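Local structure of muconate lactonizing enzyme (Corynebacterium glutamicum, 3I4K) at residues L130-A143 with F317-F331. The protein belongs to the enolase superfamily, in the muconate lactonizing enzyme group, and pairs an N-terminal capping domain with a TIM-barrel-like domain that holds a magnesium ion. Residues are numbered along the deposited sequence; the frame is centred on the assembly and turned at random.
Sequences LGGTVRDKVDVTWA and FAASTKAISYGTELF
Arg-135 reaches across the end of helix 308-320 and meets carbonyl oxygens of its last turn and of the beta turn that follows, Thr-321 to Ile-324. From CB, chi1 of 62° sets CG between the backbone N and the carbonyl carbon, close to Ala-319 CA and Ala-318 O; CD lies 3.3 Å from Ala-318 O. The bend at chi3 then turns NE onto that oxygen: the N-H...O bond from NE to Ala-318 O is 3.0 Å and bent, with the acceptor in the guanidinium plane but the donor above the carbonyl plane. CZ is nearest to Ile-324 O, which comes 3.0 Å from NH2 but badly angled for a hydrogen bond, while the oxygens of Thr-321 and Lys-322 lie at the guanidinium edge. Ala-319 O is used twice, accepting from Val-134 N at 2.7 Å and more loosely from Arg-135 N on a lone pair. Beyond Val-138, whose CG1 packs on Ala-318 CB, Asp-139 O takes both Thr-328 N and Thr-328 OG1, the latter at 2.7 Å. Thr-141 N returns a bond of 2.7 Å to Thr-328 O, completing a single beta bridge around Val-140. Phe-331 CB and ring lie against Trp-142 CE3 and CZ3, the ring planes at 53°, while its CZ meets Ala-143 CB at 3.4 Å. Glu-329, salt-bridged to Lys-169 and hydrogen-bonded to Thr-303 N, has its side chain about 6 Å from the magnesium ion, which Asp-200, Glu-226 and Asp-251 bind. The contact thus joins strand 137-144, first of the barrel, to helix 308-320 and the chain following it; strand 351-353 borders the first strand, and helix 282-294 packs on Phe-317 and Thr-321.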
ATOM      1  N   LEU A 130      -4.043  -3.396  -9.295  1.00 42.90           N
ATOM      2  CA  LEU A 130      -3.177  -2.542  -8.487  1.00 43.46           C
ATOM      3  C   LEU A 130      -3.604  -1.074  -8.417  1.00 42.70           C
ATOM      4  O   LEU A 130      -2.782  -0.214  -8.124  1.00 41.76           O
ATOM      5  CB  LEU A 130      -1.746  -2.614  -9.030  1.00 42.81           C
ATOM      6  CG  LEU A 130      -1.141  -4.015  -9.163  1.00 42.37           C
ATOM      7  CD1 LEU A 130       0.179  -3.929  -9.901  1.00 42.19           C
ATOM      8  CD2 LEU A 130      -0.963  -4.644  -7.788  1.00 42.82           C
ATOM      9  N   GLY A 131      -4.872  -0.788  -8.700  1.00 42.06           N
ATOM     10  CA  GLY A 131      -5.346   0.584  -8.630  1.00 43.17           C
ATOM     11  C   GLY A 131      -5.698   1.278  -9.936  1.00 43.21           C
ATOM     12  O   GLY A 131      -6.165   2.420  -9.925  1.00 44.57           O
ATOM     13  N   GLY A 132      -5.487   0.612 -11.064  1.00 43.35           N
ATOM     14  CA  GLY A 132      -5.805   1.237 -12.336  1.00 43.80           C
ATOM     15  C   GLY A 132      -4.613   1.954 -12.928  1.00 44.18           C
ATOM     16  O   GLY A 132      -3.476   1.708 -12.526  1.00 45.54           O
ATOM     17  N   THR A 133      -4.844   2.856 -13.872  1.00 44.42           N
ATOM     18  CA  THR A 133      -3.713   3.536 -14.479  1.00 44.59           C
ATOM     19  C   THR A 133      -3.560   5.008 -14.109  1.00 43.79           C
ATOM     20  O   THR A 133      -4.540   5.738 -13.976  1.00 42.98           O
ATOM     21  CB  THR A 133      -3.735   3.377 -16.029  1.00 45.43           C
ATOM     22  OG1 THR A 133      -4.493   4.430 -16.628  1.00 48.85           O
ATOM     23  CG2 THR A 133      -4.367   2.057 -16.407  1.00 45.87           C
ATOM     24  N   VAL A 134      -2.301   5.408 -13.925  1.00 42.22           N
ATOM     25  CA  VAL A 134      -1.910   6.771 -13.594  1.00 41.26           C
ATOM     26  C   VAL A 134      -1.107   7.304 -14.780  1.00 40.91           C
ATOM     27  O   VAL A 134      -1.082   8.513 -15.041  1.00 39.61           O
ATOM     28  CB  VAL A 134      -0.971   6.813 -12.352  1.00 41.89           C
ATOM     29  CG1 VAL A 134      -0.593   8.251 -12.032  1.00 40.73           C
ATOM     30  CG2 VAL A 134      -1.635   6.166 -11.158  1.00 42.96           C
ATOM     31  N   ARG A 135      -0.450   6.388 -15.492  1.00 41.37           N
ATOM     32  CA  ARG A 135       0.382   6.736 -16.643  1.00 39.89           C
ATOM     33  C   ARG A 135       0.436   5.573 -17.632  1.00 42.35           C
ATOM     34  O   ARG A 135       0.210   4.412 -17.259  1.00 39.04           O
ATOM     35  CB  ARG A 135       1.799   7.057 -16.176  1.00 41.52           C
ATOM     36  CG  ARG A 135       2.472   5.860 -15.514  1.00 45.36           C
ATOM     37  CD  ARG A 135       3.860   6.160 -14.961  1.00 45.23           C
ATOM     38  NE  ARG A 135       3.845   6.572 -13.558  1.00 49.07           N
ATOM     39  CZ  ARG A 135       3.897   7.833 -13.157  1.00 47.21           C
ATOM     40  NH1 ARG A 135       3.960   8.804 -14.060  1.00 49.36           N
ATOM     41  NH2 ARG A 135       3.920   8.122 -11.865  1.00 42.85           N
ATOM     42  N   ASP A 136       0.741   5.880 -18.893  1.00 43.85           N
ATOM     43  CA  ASP A 136       0.825   4.842 -19.917  1.00 48.05           C
ATOM     44  C   ASP A 136       2.213   4.756 -20.528  1.00 47.84           C
ATOM     45  O   ASP A 136       2.422   4.045 -21.509  1.00 46.87           O
ATOM     46  CB  ASP A 136      -0.223   5.067 -21.018  1.00 49.52           C
ATOM     47  CG  ASP A 136      -0.222   6.488 -21.560  1.00 52.08           C
ATOM     48  OD1 ASP A 136       0.858   7.007 -21.905  1.00 52.22           O
ATOM     49  OD2 ASP A 136      -1.317   7.087 -21.656  1.00 56.03           O
ATOM     50  N   LYS A 137       3.156   5.485 -19.938  1.00 47.42           N
ATOM     51  CA  LYS A 137       4.541   5.486 -20.402  1.00 48.25           C
ATOM     52  C   LYS A 137       5.441   6.070 -19.313  1.00 47.46           C
ATOM     53  O   LYS A 137       5.040   6.978 -18.584  1.00 45.92           O
ATOM     54  CB  LYS A 137       4.678   6.303 -21.686  1.00 50.54           C
ATOM     55  CG  LYS A 137       4.499   7.789 -21.489  1.00 54.55           C
ATOM     56  CD  LYS A 137       4.664   8.545 -22.798  1.00 58.19           C
ATOM     57  CE  LYS A 137       4.514  10.048 -22.579  1.00 59.20           C
ATOM     58  NZ  LYS A 137       4.862  10.836 -23.794  1.00 61.82           N
ATOM     59  N   VAL A 138       6.660   5.552 -19.212  1.00 45.67           N
ATOM     60  CA  VAL A 138       7.605   6.013 -18.201  1.00 45.22           C
ATOM     61  C   VAL A 138       8.954   6.383 -18.797  1.00 45.40           C
ATOM     62  O   VAL A 138       9.293   5.965 -19.906  1.00 45.02           O
ATOM     63  CB  VAL A 138       7.851   4.920 -17.121  1.00 45.32           C
ATOM     64  CG1 VAL A 138       6.551   4.589 -16.397  1.00 44.95           C
ATOM     65  CG2 VAL A 138       8.415   3.656 -17.767  1.00 45.41           C
ATOM     66  N   ASP A 139       9.722   7.184 -18.069  1.00 45.02           N
ATOM     67  CA  ASP A 139      11.046   7.537 -18.542  1.00 43.96           C
ATOM     68  C   ASP A 139      11.965   6.370 -18.206  1.00 41.62           C
ATOM     69  O   ASP A 139      11.721   5.623 -17.251  1.00 39.63           O
ATOM     70  CB  ASP A 139      11.532   8.823 -17.887  1.00 44.64           C
ATOM     71  CG  ASP A 139      10.762  10.039 -18.376  1.00 48.93           C
ATOM     72  OD1 ASP A 139      10.579  10.162 -19.607  1.00 49.66           O
ATOM     73  OD2 ASP A 139      10.342  10.869 -17.545  1.00 50.46           O
ATOM     74  N   VAL A 140      13.010   6.201 -19.005  1.00 41.12           N
ATOM     75  CA  VAL A 140      13.941   5.108 -18.795  1.00 40.48           C
ATOM     76  C   VAL A 140      15.378   5.594 -18.768  1.00 39.36           C
ATOM     77  O   VAL A 140      15.853   6.246 -19.705  1.00 39.94           O
ATOM     78  CB  VAL A 140      13.781   4.026 -19.899  1.00 42.60           C
ATOM     79  CG1 VAL A 140      14.758   2.868 -19.659  1.00 40.00           C
ATOM     80  CG2 VAL A 140      12.352   3.510 -19.904  1.00 42.92           C
ATOM     81  N   THR A 141      16.051   5.289 -17.666  1.00 37.11           N
ATOM     82  CA  THR A 141      17.449   5.641 -17.472  1.00 36.23           C
ATOM     83  C   THR A 141      18.229   4.440 -17.991  1.00 36.40           C
ATOM     84  O   THR A 141      17.886   3.298 -17.679  1.00 35.39           O
ATOM     85  CB  THR A 141      17.786   5.835 -15.965  1.00 36.86           C
ATOM     86  OG1 THR A 141      17.023   6.923 -15.432  1.00 33.85           O
ATOM     87  CG2 THR A 141      19.272   6.122 -15.780  1.00 33.62           C
ATOM     88  N   TRP A 142      19.264   4.688 -18.789  1.00 36.56           N
ATOM     89  CA  TRP A 142      20.072   3.594 -19.326  1.00 38.59           C
ATOM     90  C   TRP A 142      21.306   3.387 -18.454  1.00 35.96           C
ATOM     91  O   TRP A 142      22.057   4.325 -18.192  1.00 34.65           O
ATOM     92  CB  TRP A 142      20.481   3.884 -20.787  1.00 40.83           C
ATOM     93  CG  TRP A 142      21.362   2.812 -21.410  1.00 42.63           C
ATOM     94  CD1 TRP A 142      22.716   2.877 -21.612  1.00 44.68           C
ATOM     95  CD2 TRP A 142      20.954   1.508 -21.861  1.00 42.73           C
ATOM     96  NE1 TRP A 142      23.173   1.696 -22.156  1.00 42.15           N
ATOM     97  CE2 TRP A 142      22.116   0.840 -22.318  1.00 42.72           C
ATOM     98  CE3 TRP A 142      19.723   0.840 -21.921  1.00 43.89           C
ATOM     99  CZ2 TRP A 142      22.083  -0.468 -22.829  1.00 42.63           C
ATOM    100  CZ3 TRP A 142      19.689  -0.471 -22.433  1.00 45.32           C
ATOM    101  CH2 TRP A 142      20.865  -1.103 -22.878  1.00 45.38           C
ATOM    102  N   ALA A 143      21.499   2.154 -17.996  1.00 36.13           N
ATOM    103  CA  ALA A 143      22.641   1.825 -17.148  1.00 39.07           C
ATOM    104  C   ALA A 143      23.749   1.122 -17.936  1.00 40.59           C
ATOM    105  O   ALA A 143      23.496   0.205 -18.715  1.00 42.22           O
ATOM    106  CB  ALA A 143      22.192   0.937 -15.990  1.00 37.47           C
ATOM    107  N   PHE A 317       3.362  -2.029 -12.492  1.00 36.85           N
ATOM    108  CA  PHE A 317       3.433  -1.423 -11.171  1.00 34.75           C
ATOM    109  C   PHE A 317       3.615   0.075 -11.343  1.00 32.37           C
ATOM    110  O   PHE A 317       2.891   0.862 -10.751  1.00 32.16           O
ATOM    111  CB  PHE A 317       4.588  -2.005 -10.343  1.00 32.85           C
ATOM    112  CG  PHE A 317       4.689  -1.412  -8.959  1.00 30.96           C
ATOM    113  CD1 PHE A 317       5.570  -0.365  -8.695  1.00 30.85           C
ATOM    114  CD2 PHE A 317       3.840  -1.846  -7.943  1.00 31.92           C
ATOM    115  CE1 PHE A 317       5.602   0.252  -7.435  1.00 30.72           C
ATOM    116  CE2 PHE A 317       3.860  -1.237  -6.676  1.00 30.34           C
ATOM    117  CZ  PHE A 317       4.748  -0.182  -6.429  1.00 32.78           C
ATOM    118  N   ALA A 318       4.575   0.464 -12.171  1.00 30.88           N
ATOM    119  CA  ALA A 318       4.821   1.875 -12.409  1.00 32.39           C
ATOM    120  C   ALA A 318       3.593   2.562 -13.009  1.00 34.93           C
ATOM    121  O   ALA A 318       3.339   3.739 -12.744  1.00 34.79           O
ATOM    122  CB  ALA A 318       6.007   2.047 -13.330  1.00 31.15           C
ATOM    123  N   ALA A 319       2.834   1.827 -13.819  1.00 36.16           N
ATOM    124  CA  ALA A 319       1.649   2.389 -14.454  1.00 37.25           C
ATOM    125  C   ALA A 319       0.569   2.756 -13.445  1.00 38.26           C
ATOM    126  O   ALA A 319      -0.203   3.688 -13.667  1.00 39.60           O
ATOM    127  CB  ALA A 319       1.086   1.409 -15.475  1.00 38.05           C
ATOM    128  N   SER A 320       0.529   2.030 -12.335  1.00 38.78           N
ATOM    129  CA  SER A 320      -0.483   2.245 -11.310  1.00 37.81           C
ATOM    130  C   SER A 320       0.018   2.897 -10.026  1.00 37.13           C
ATOM    131  O   SER A 320      -0.758   3.109  -9.096  1.00 37.60           O
ATOM    132  CB  SER A 320      -1.114   0.907 -10.955  1.00 36.62           C
ATOM    133  OG  SER A 320      -0.139   0.044 -10.396  1.00 42.91           O
ATOM    134  N   THR A 321       1.304   3.225  -9.971  1.00 36.51           N
ATOM    135  CA  THR A 321       1.869   3.811  -8.762  1.00 32.97           C
ATOM    136  C   THR A 321       2.372   5.241  -8.951  1.00 33.07           C
ATOM    137  O   THR A 321       3.432   5.476  -9.517  1.00 31.81           O
ATOM    138  CB  THR A 321       2.998   2.922  -8.241  1.00 32.82           C
ATOM    139  OG1 THR A 321       2.486   1.589  -8.044  1.00 33.26           O
ATOM    140  CG2 THR A 321       3.538   3.458  -6.922  1.00 33.69           C
ATOM    141  N   LYS A 322       1.598   6.195  -8.456  1.00 32.09           N
ATOM    142  CA  LYS A 322       1.939   7.604  -8.581  1.00 33.37           C
ATOM    143  C   LYS A 322       3.261   7.940  -7.890  1.00 32.11           C
ATOM    144  O   LYS A 322       3.999   8.827  -8.339  1.00 36.61           O
ATOM    145  CB  LYS A 322       0.811   8.445  -7.983  1.00 33.87           C
ATOM    146  CG  LYS A 322       0.613   9.803  -8.617  1.00 38.10           C
ATOM    147  CD  LYS A 322       1.693  10.773  -8.253  1.00 42.18           C
ATOM    148  CE  LYS A 322       1.447  12.113  -8.927  1.00 45.85           C
ATOM    149  NZ  LYS A 322       1.400  11.975 -10.401  1.00 46.86           N
ATOM    150  N   ALA A 323       3.548   7.237  -6.802  1.00 31.38           N
ATOM    151  CA  ALA A 323       4.767   7.463  -6.029  1.00 31.98           C
ATOM    152  C   ALA A 323       6.052   7.103  -6.794  1.00 33.57           C
ATOM    153  O   ALA A 323       7.150   7.392  -6.314  1.00 33.69           O
ATOM    154  CB  ALA A 323       4.698   6.702  -4.711  1.00 31.33           C
ATOM    155  N   ILE A 324       5.924   6.444  -7.953  1.00 33.28           N
ATOM    156  CA  ILE A 324       7.110   6.161  -8.774  1.00 33.07           C
ATOM    157  C   ILE A 324       7.205   7.526  -9.415  1.00 33.08           C
ATOM    158  O   ILE A 324       6.601   7.795 -10.452  1.00 34.76           O
ATOM    159  CB  ILE A 324       6.868   5.118  -9.870  1.00 32.51           C
ATOM    160  CG1 ILE A 324       6.681   3.734  -9.256  1.00 30.52           C
ATOM    161  CG2 ILE A 324       8.067   5.118 -10.844  1.00 31.98           C
ATOM    162  CD1 ILE A 324       7.948   3.156  -8.625  1.00 33.68           C
ATOM    163  N   SER A 325       7.949   8.389  -8.750  1.00 30.49           N
ATOM    164  CA  SER A 325       8.106   9.784  -9.129  1.00 30.19           C
ATOM    165  C   SER A 325       9.460  10.177  -9.698  1.00 31.48           C
ATOM    166  O   SER A 325       9.713  11.366  -9.930  1.00 34.36           O
ATOM    167  CB  SER A 325       7.855  10.608  -7.878  1.00 29.38           C
ATOM    168  OG  SER A 325       8.619  10.029  -6.826  1.00 28.08           O
ATOM    169  N   TYR A 326      10.326   9.195  -9.923  1.00 33.32           N
ATOM    170  CA  TYR A 326      11.656   9.471 -10.432  1.00 31.98           C
ATOM    171  C   TYR A 326      12.016   8.618 -11.652  1.00 33.75           C
ATOM    172  O   TYR A 326      13.134   8.112 -11.764  1.00 32.82           O
ATOM    173  CB  TYR A 326      12.669   9.248  -9.304  1.00 33.96           C
ATOM    174  CG  TYR A 326      14.059   9.740  -9.615  1.00 36.51           C
ATOM    175  CD1 TYR A 326      14.276  11.061  -9.991  1.00 34.48           C
ATOM    176  CD2 TYR A 326      15.158   8.884  -9.535  1.00 36.74           C
ATOM    177  CE1 TYR A 326      15.546  11.520 -10.278  1.00 36.05           C
ATOM    178  CE2 TYR A 326      16.436   9.334  -9.821  1.00 37.76           C
ATOM    179  CZ  TYR A 326      16.624  10.656 -10.189  1.00 38.27           C
ATOM    180  OH  TYR A 326      17.893  11.119 -10.441  1.00 38.33           O
ATOM    181  N   GLY A 327      11.073   8.473 -12.574  1.00 32.52           N
ATOM    182  CA  GLY A 327      11.334   7.679 -13.753  1.00 33.08           C
ATOM    183  C   GLY A 327      11.683   6.245 -13.392  1.00 35.35           C
ATOM    184  O   GLY A 327      11.418   5.797 -12.273  1.00 31.84           O
ATOM    185  N   THR A 328      12.293   5.530 -14.340  1.00 34.58           N
ATOM    186  CA  THR A 328      12.667   4.132 -14.144  1.00 35.90           C
ATOM    187  C   THR A 328      13.973   3.821 -14.889  1.00 35.95           C
ATOM    188  O   THR A 328      14.583   4.695 -15.499  1.00 35.04           O
ATOM    189  CB  THR A 328      11.609   3.181 -14.741  1.00 36.75           C
ATOM    190  OG1 THR A 328      11.791   3.122 -16.165  1.00 37.60           O
ATOM    191  CG2 THR A 328      10.185   3.681 -14.454  1.00 32.88           C
ATOM    192  N   GLU A 329      14.379   2.558 -14.820  1.00 36.38           N
ATOM    193  CA  GLU A 329      15.563   2.053 -15.516  1.00 37.32           C
ATOM    194  C   GLU A 329      15.154   0.662 -15.988  1.00 37.69           C
ATOM    195  O   GLU A 329      15.944  -0.280 -15.961  1.00 40.13           O
ATOM    196  CB  GLU A 329      16.772   1.951 -14.573  1.00 36.14           C
ATOM    197  CG  GLU A 329      16.479   1.253 -13.253  1.00 37.70           C
ATOM    198  CD  GLU A 329      17.734   0.833 -12.501  1.00 39.86           C
ATOM    199  OE1 GLU A 329      18.797   1.464 -12.688  1.00 39.25           O
ATOM    200  OE2 GLU A 329      17.644  -0.131 -11.710  1.00 41.24           O
ATOM    201  N   LEU A 330      13.900   0.544 -16.413  1.00 37.57           N
ATOM    202  CA  LEU A 330      13.357  -0.733 -16.867  1.00 38.37           C
ATOM    203  C   LEU A 330      13.717  -0.992 -18.328  1.00 39.83           C
ATOM    204  O   LEU A 330      12.859  -0.950 -19.213  1.00 37.17           O
ATOM    205  CB  LEU A 330      11.837  -0.745 -16.670  1.00 36.62           C
ATOM    206  CG  LEU A 330      11.390  -0.714 -15.205  1.00 34.95           C
ATOM    207  CD1 LEU A 330       9.877  -0.607 -15.127  1.00 33.94           C
ATOM    208  CD2 LEU A 330      11.865  -1.976 -14.493  1.00 32.09           C
ATOM    209  N   PHE A 331      15.003  -1.266 -18.549  1.00 40.76           N
ATOM    210  CA  PHE A 331      15.566  -1.511 -19.870  1.00 40.04           C
ATOM    211  C   PHE A 331      16.015  -2.958 -20.044  1.00 42.58           C
ATOM    212  O   PHE A 331      16.542  -3.327 -21.093  1.00 42.23           O
ATOM    213  CB  PHE A 331      16.766  -0.593 -20.070  1.00 40.56           C
ATOM    214  CG  PHE A 331      17.889  -0.843 -19.097  1.00 41.76           C
ATOM    215  CD1 PHE A 331      18.772  -1.903 -19.282  1.00 42.95           C
ATOM    216  CD2 PHE A 331      18.049  -0.029 -17.977  1.00 43.49           C
ATOM    217  CE1 PHE A 331      19.803  -2.152 -18.367  1.00 42.69           C
ATOM    218  CE2 PHE A 331      19.074  -0.270 -17.054  1.00 43.64           C
ATOM    219  CZ  PHE A 331      19.950  -1.330 -17.250  1.00 43.02           C
TER
HETATM  220  O   HOH W   1      14.327   7.776 -15.482  1.00 34.71           O